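Local coordinates for synaptic vesicle glycoprotein 2C (Homo sapiens, PDB 5JLV) that is a membrane glycoprotein of synaptic vesicles whose luminal domain, captured here with another protein bound, is probably the receptor site for botulinum neurotoxin A, at residues Thr61-Val75 against Tyr81-Thr95. Sequence-based numbering, arbitrary orientation.
With NAG (2-acetamido-2-deoxy-beta-D-glucopyranose), chain M.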
loop_
_atom_site.group_PDB
_atom_site.type_symbol
_atom_site.label_atom_id
_atom_site.label_comp_id
_atom_site.label_asym_id
_atom_site.label_seq_id
_atom_site.Cartn_x
_atom_site.Cartn_y
_atom_site.Cartn_z
ATOM N N THR C 61 -7.811 37.048 -6.526
ATOM C CA THR C 61 -8.497 35.945 -7.185
ATOM C C THR C 61 -7.627 35.321 -8.278
ATOM O O THR C 61 -7.070 36.027 -9.120
ATOM C CB THR C 61 -9.853 36.379 -7.769
ATOM O OG1 THR C 61 -10.711 36.784 -6.699
ATOM C CG2 THR C 61 -10.513 35.227 -8.516
ATOM N N PHE C 62 -7.496 34.000 -8.222
ATOM C CA PHE C 62 -7.000 33.210 -9.336
ATOM C C PHE C 62 -8.204 32.575 -10.015
ATOM O O PHE C 62 -9.060 32.001 -9.346
ATOM C CB PHE C 62 -6.065 32.102 -8.831
ATOM C CG PHE C 62 -4.761 32.602 -8.283
ATOM C CD1 PHE C 62 -4.629 32.911 -6.935
ATOM C CD2 PHE C 62 -3.647 32.729 -9.110
ATOM C CE1 PHE C 62 -3.422 33.360 -6.426
ATOM C CE2 PHE C 62 -2.435 33.179 -8.605
ATOM C CZ PHE C 62 -2.325 33.500 -7.258
ATOM N N LYS C 63 -8.271 32.660 -11.332
ATOM C CA LYS C 63 -9.391 32.092 -12.065
ATOM C C LYS C 63 -8.903 31.321 -13.289
ATOM O O LYS C 63 -7.991 31.774 -13.988
ATOM C CB LYS C 63 -10.381 33.204 -12.437
ATOM C CG LYS C 63 -11.482 32.817 -13.405
ATOM C CD LYS C 63 -12.461 33.979 -13.617
ATOM C CE LYS C 63 -11.758 35.335 -13.572
ATOM N NZ LYS C 63 -12.521 36.410 -14.262
ATOM N N ASP C 64 -9.495 30.144 -13.524
ATOM C CA ASP C 64 -9.157 29.281 -14.678
ATOM C C ASP C 64 -7.662 28.971 -14.746
ATOM O O ASP C 64 -7.065 29.009 -15.810
ATOM C CB ASP C 64 -9.617 29.906 -16.015
ATOM C CG ASP C 64 -11.093 30.248 -16.035
ATOM O OD1 ASP C 64 -11.895 29.540 -15.399
ATOM O OD2 ASP C 64 -11.457 31.234 -16.706
ATOM N N SER C 65 -7.066 28.685 -13.598
ATOM C CA SER C 65 -5.633 28.523 -13.513
ATOM C C SER C 65 -5.271 27.113 -13.118
ATOM O O SER C 65 -6.084 26.396 -12.525
ATOM C CB SER C 65 -5.040 29.529 -12.525
ATOM O OG SER C 65 -5.133 30.845 -13.047
ATOM N N VAL C 66 -4.058 26.709 -13.474
ATOM C CA VAL C 66 -3.536 25.394 -13.135
ATOM C C VAL C 66 -2.297 25.557 -12.238
ATOM O O VAL C 66 -1.408 26.352 -12.533
ATOM C CB VAL C 66 -3.200 24.570 -14.401
ATOM C CG1 VAL C 66 -2.542 23.236 -14.029
ATOM C CG2 VAL C 66 -4.459 24.330 -15.225
ATOM N N PHE C 67 -2.274 24.835 -11.128
ATOM C CA PHE C 67 -1.106 24.808 -10.252
ATOM C C PHE C 67 -0.541 23.392 -10.245
ATOM O O PHE C 67 -1.190 22.461 -9.744
ATOM C CB PHE C 67 -1.473 25.247 -8.822
ATOM C CG PHE C 67 -1.991 26.656 -8.726
ATOM C CD1 PHE C 67 -3.325 26.948 -9.017
ATOM C CD2 PHE C 67 -1.153 27.695 -8.317
ATOM C CE1 PHE C 67 -3.806 28.249 -8.925
ATOM C CE2 PHE C 67 -1.624 29.002 -8.233
ATOM C CZ PHE C 67 -2.956 29.277 -8.532
ATOM N N LYS C 68 0.652 23.229 -10.824
ATOM C CA LYS C 68 1.344 21.927 -10.854
ATOM C C LYS C 68 2.595 21.902 -9.957
ATOM O O LYS C 68 3.495 22.725 -10.121
ATOM C CB LYS C 68 1.730 21.542 -12.292
ATOM C CG LYS C 68 2.061 20.058 -12.448
ATOM C CD LYS C 68 2.589 19.708 -13.841
ATOM C CE LYS C 68 1.471 19.316 -14.805
ATOM N NZ LYS C 68 0.552 20.452 -15.124
ATOM N N SER C 69 2.645 20.936 -9.029
ATOM C CA SER C 69 3.798 20.750 -8.128
ATOM C C SER C 69 4.150 22.026 -7.388
ATOM O O SER C 69 5.323 22.341 -7.213
ATOM C CB SER C 69 5.029 20.238 -8.890
ATOM O OG SER C 69 4.711 19.064 -9.587
ATOM N N CYS C 70 3.127 22.772 -6.981
ATOM C CA CYS C 70 3.349 23.978 -6.216
ATOM C C CYS C 70 3.373 23.649 -4.738
ATOM O O CYS C 70 2.957 22.552 -4.332
ATOM C CB CYS C 70 2.299 25.026 -6.548
ATOM S SG CYS C 70 2.483 25.684 -8.230
ATOM N N THR C 71 3.929 24.568 -3.952
ATOM C CA THR C 71 3.916 24.494 -2.495
ATOM C C THR C 71 3.360 25.804 -1.956
ATOM O O THR C 71 3.867 26.887 -2.286
ATOM C CB THR C 71 5.337 24.281 -1.925
ATOM O OG1 THR C 71 5.890 23.065 -2.435
ATOM C CG2 THR C 71 5.320 24.222 -0.395
ATOM N N PHE C 72 2.295 25.707 -1.166
ATOM C CA PHE C 72 1.796 26.830 -0.378
ATOM C C PHE C 72 2.156 26.549 1.069
ATOM O O PHE C 72 1.729 25.534 1.634
ATOM C CB PHE C 72 0.279 26.973 -0.527
ATOM C CG PHE C 72 -0.172 27.429 -1.900
ATOM C CD1 PHE C 72 -0.314 26.512 -2.954
ATOM C CD2 PHE C 72 -0.478 28.766 -2.139
ATOM C CE1 PHE C 72 -0.745 26.933 -4.212
ATOM C CE2 PHE C 72 -0.909 29.188 -3.399
ATOM C CZ PHE C 72 -1.040 28.274 -4.432
ATOM N N GLU C 73 2.970 27.423 1.664
ATOM C CA GLU C 73 3.516 27.161 2.991
ATOM C C GLU C 73 3.473 28.391 3.888
ATOM O O GLU C 73 3.992 29.453 3.524
ATOM C CB GLU C 73 4.947 26.648 2.876
ATOM C CG GLU C 73 5.582 26.270 4.188
ATOM C CD GLU C 73 6.917 25.594 3.989
ATOM O OE1 GLU C 73 7.951 26.279 4.113
ATOM O OE2 GLU C 73 6.930 24.383 3.686
ATOM N N ASP C 74 2.855 28.234 5.062
ATOM C CA ASP C 74 2.687 29.327 6.033
ATOM C C ASP C 74 2.038 30.554 5.398
ATOM O O ASP C 74 2.529 31.674 5.552
ATOM C CB ASP C 74 4.027 29.705 6.696
ATOM C CG ASP C 74 4.522 28.642 7.669
ATOM O OD1 ASP C 74 3.682 28.007 8.343
ATOM O OD2 ASP C 74 5.757 28.451 7.771
ATOM N N VAL C 75 0.941 30.335 4.679
ATOM C CA VAL C 75 0.230 31.431 4.036
ATOM C C VAL C 75 -1.082 31.750 4.753
ATOM O O VAL C 75 -1.745 30.852 5.309
ATOM C CB VAL C 75 0.014 31.213 2.509
ATOM C CG1 VAL C 75 1.241 30.574 1.861
ATOM C CG2 VAL C 75 -1.222 30.393 2.227
ATOM N N TYR C 81 -9.816 33.984 -3.386
ATOM C CA TYR C 81 -10.523 32.867 -4.008
ATOM C C TYR C 81 -9.754 32.259 -5.172
ATOM O O TYR C 81 -9.135 32.969 -5.969
ATOM C CB TYR C 81 -11.858 33.322 -4.543
ATOM C CG TYR C 81 -12.904 33.685 -3.517
ATOM C CD1 TYR C 81 -13.704 32.700 -2.935
ATOM C CD2 TYR C 81 -13.153 35.016 -3.192
ATOM C CE1 TYR C 81 -14.701 33.031 -2.027
ATOM C CE2 TYR C 81 -14.141 35.355 -2.288
ATOM C CZ TYR C 81 -14.913 34.359 -1.709
ATOM O OH TYR C 81 -15.916 34.689 -0.822
ATOM N N PHE C 82 -9.844 30.938 -5.272
ATOM C CA PHE C 82 -9.430 30.196 -6.442
ATOM C C PHE C 82 -10.687 29.683 -7.125
ATOM O O PHE C 82 -11.370 28.815 -6.584
ATOM C CB PHE C 82 -8.550 29.020 -6.020
ATOM C CG PHE C 82 -7.306 29.425 -5.291
ATOM C CD1 PHE C 82 -7.318 29.602 -3.905
ATOM C CD2 PHE C 82 -6.111 29.600 -5.976
ATOM C CE1 PHE C 82 -6.161 29.978 -3.228
ATOM C CE2 PHE C 82 -4.946 29.966 -5.302
ATOM C CZ PHE C 82 -4.975 30.163 -3.935
ATOM N N LYS C 83 -10.996 30.235 -8.299
ATOM C CA LYS C 83 -12.221 29.908 -9.039
ATOM C C LYS C 83 -11.915 29.096 -10.297
ATOM O O LYS C 83 -11.164 29.552 -11.169
ATOM C CB LYS C 83 -12.968 31.191 -9.424
ATOM C CG LYS C 83 -13.361 32.067 -8.242
ATOM C CD LYS C 83 -14.093 33.339 -8.675
ATOM C CE LYS C 83 -14.182 34.346 -7.529
ATOM N NZ LYS C 83 -14.995 35.551 -7.860
ATOM N N ASN C 84 -12.487 27.892 -10.386
ATOM C CA ASN C 84 -12.276 27.007 -11.542
ATOM C C ASN C 84 -10.788 26.716 -11.757
ATOM O O ASN C 84 -10.286 26.715 -12.882
ATOM C CB ASN C 84 -12.912 27.609 -12.809
ATOM C CG ASN C 84 -13.081 26.597 -13.925
ATOM O OD1 ASN C 84 -13.254 25.401 -13.686
ATOM N ND2 ASN C 84 -13.040 27.080 -15.161
ATOM N N CYS C 85 -10.083 26.493 -10.657
ATOM C CA CYS C 85 -8.677 26.171 -10.721
ATOM C C CYS C 85 -8.453 24.676 -10.557
ATOM O O CYS C 85 -9.255 23.990 -9.923
ATOM C CB CYS C 85 -7.894 26.988 -9.683
ATOM S SG CYS C 85 -7.832 28.763 -10.108
ATOM N N THR C 86 -7.391 24.169 -11.182
ATOM C CA THR C 86 -6.962 22.795 -10.987
ATOM C C THR C 86 -5.620 22.754 -10.251
ATOM O O THR C 86 -4.663 23.455 -10.619
ATOM C CB THR C 86 -6.864 22.049 -12.326
ATOM O OG1 THR C 86 -8.111 22.171 -13.010
ATOM C CG2 THR C 86 -6.552 20.571 -12.103
ATOM N N PHE C 87 -5.564 21.952 -9.196
ATOM C CA PHE C 87 -4.330 21.775 -8.441
ATOM C C PHE C 87 -3.863 20.338 -8.592
ATOM O O PHE C 87 -4.631 19.394 -8.333
ATOM C CB PHE C 87 -4.559 22.086 -6.968
ATOM C CG PHE C 87 -5.073 23.463 -6.714
ATOM C CD1 PHE C 87 -6.440 23.718 -6.715
ATOM C CD2 PHE C 87 -4.193 24.505 -6.452
ATOM C CE1 PHE C 87 -6.921 24.993 -6.469
ATOM C CE2 PHE C 87 -4.661 25.790 -6.214
ATOM C CZ PHE C 87 -6.030 26.033 -6.223
ATOM N N ILE C 88 -2.608 20.188 -9.016
ATOM C CA ILE C 88 -2.005 18.885 -9.312
ATOM C C ILE C 88 -0.716 18.720 -8.509
ATOM O O ILE C 88 0.141 19.600 -8.540
ATOM C CB ILE C 88 -1.670 18.753 -10.818
ATOM C CG1 ILE C 88 -2.958 18.794 -11.665
ATOM C CG2 ILE C 88 -0.876 17.468 -11.097
ATOM C CD1 ILE C 88 -2.750 19.321 -13.068
ATOM N N ASP C 89 -0.574 17.586 -7.815
ATOM C CA ASP C 89 0.653 17.272 -7.051
ATOM C C ASP C 89 1.127 18.460 -6.180
ATOM O O ASP C 89 2.326 18.750 -6.094
ATOM C CB ASP C 89 1.799 16.849 -7.995
ATOM C CG ASP C 89 1.475 15.599 -8.829
ATOM O OD1 ASP C 89 0.428 14.933 -8.622
ATOM O OD2 ASP C 89 2.301 15.273 -9.704
ATOM N N THR C 90 0.178 19.163 -5.574
ATOM C CA THR C 90 0.474 20.412 -4.886
ATOM C C THR C 90 0.330 20.195 -3.386
ATOM O O THR C 90 -0.493 19.383 -2.937
ATOM C CB THR C 90 -0.414 21.562 -5.425
ATOM O OG1 THR C 90 0.025 21.916 -6.738
ATOM C CG2 THR C 90 -0.375 22.819 -4.524
ATOM N N VAL C 91 1.171 20.880 -2.619
ATOM C CA VAL C 91 1.199 20.726 -1.167
ATOM C C VAL C 91 0.722 22.012 -0.508
ATOM O O VAL C 91 1.175 23.114 -0.858
ATOM C CB VAL C 91 2.612 20.372 -0.679
ATOM C CG1 VAL C 91 2.674 20.334 0.848
ATOM C CG2 VAL C 91 3.056 19.045 -1.289
ATOM N N PHE C 92 -0.219 21.866 0.419
ATOM C CA PHE C 92 -0.700 22.971 1.221
ATOM C C PHE C 92 -0.288 22.721 2.671
ATOM O O PHE C 92 -0.905 21.915 3.388
ATOM C CB PHE C 92 -2.217 23.101 1.090
ATOM C CG PHE C 92 -2.694 23.272 -0.337
ATOM C CD1 PHE C 92 -3.060 22.165 -1.105
ATOM C CD2 PHE C 92 -2.776 24.534 -0.910
ATOM C CE1 PHE C 92 -3.502 22.325 -2.420
ATOM C CE2 PHE C 92 -3.221 24.698 -2.226
ATOM C CZ PHE C 92 -3.574 23.592 -2.977
ATOM N N ASP C 93 0.779 23.404 3.083
ATOM C CA ASP C 93 1.436 23.166 4.365
ATOM C C ASP C 93 1.239 24.357 5.299
ATOM O O ASP C 93 1.814 25.435 5.093
ATOM C CB ASP C 93 2.931 22.889 4.146
ATOM C CG ASP C 93 3.648 22.452 5.418
ATOM O OD1 ASP C 93 3.026 22.443 6.499
ATOM O OD2 ASP C 93 4.853 22.130 5.338
ATOM N N ASN C 94 0.415 24.163 6.324
ATOM C CA ASN C 94 0.099 25.230 7.264
ATOM C C ASN C 94 -0.430 26.511 6.577
ATOM O O ASN C 94 0.047 27.629 6.843
ATOM C CB ASN C 94 1.304 25.535 8.167
ATOM C CG ASN C 94 0.890 26.101 9.502
ATOM O OD1 ASN C 94 -0.158 25.730 10.046
ATOM N ND2 ASN C 94 1.708 27.002 10.051
ATOM N N THR C 95 -1.408 26.329 5.688
ATOM C CA THR C 95 -2.159 27.442 5.121
ATOM C C THR C 95 -3.459 27.645 5.899
ATOM O O THR C 95 -3.832 26.808 6.736
ATOM C CB THR C 95 -2.497 27.218 3.634
ATOM O OG1 THR C 95 -3.583 26.282 3.514
ATOM C CG2 THR C 95 -1.279 26.704 2.866
HETATM C C1 NAG M . -13.191 26.398 -16.404
HETATM C C2 NAG M . -14.509 26.788 -17.062
HETATM C C3 NAG M . -14.774 25.938 -18.299
HETATM C C4 NAG M . -13.554 25.907 -19.212
HETATM C C5 NAG M . -12.292 25.571 -18.425
HETATM C C6 NAG M . -11.062 25.615 -19.323
HETATM C C7 NAG M . -16.301 27.690 -15.698
HETATM C C8 NAG M . -17.508 27.372 -14.864
HETATM N N2 NAG M . -15.599 26.641 -16.116
HETATM O O3 NAG M . -15.892 26.475 -19.015
HETATM O O4 NAG M . -13.751 24.929 -20.239
HETATM O O5 NAG M . -12.135 26.502 -17.356
HETATM O O6 NAG M . -9.914 25.969 -18.543
HETATM O O7 NAG M . -15.986 28.835 -15.974
HETATM O O HOH W 1 -1.082 30.077 7.816
#
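Phe62, Phe67 and Phe72 each lie alongside the phenylalanine one coil further on, Phe82, Phe87 and Phe92, all pointing into the interior. Within each pair the planes are nearly parallel (12° for Phe67 and Phe87) but slid apart, so overlap is slight; Phe67 CD1 comes 3.3 Å from Phe87 CE2. All six rings share one first torsion, CG anti to the carbonyl carbon, and a near-perpendicular second one, which together repeat the ring orientation from coil to coil. Phe82 also makes an offset edge-to-face contact, its edge toward the face of Phe67, planes at 77°, tying adjacent sides of the coil.

At two corners an asparagine amide reaches back to an aspartate: Asn84 ND2 donates to Asp64 OD1 at 2.7 Å, on the anti side of that oxygen but tilted well out of the carboxylate plane, with carboxylate and amide planes 89° apart, and Asn94 ND2 to Asp74 OD1 at 2.8 Å. Asn84 ND2 also carries the N-linked NAG, leaving its single N-H for this bond. At a third corner Thr90 OG1 accepts from Cys70 N (3.2 Å) and donates to Ile88 O.

Strands 66-68 and 86-88 run parallel, axes 4.8 Å apart. In-register parallel strands and inward phenylalanines every fifth residue mark the right-handed quadrilateral beta-helix of pentapeptide-repeat proteins.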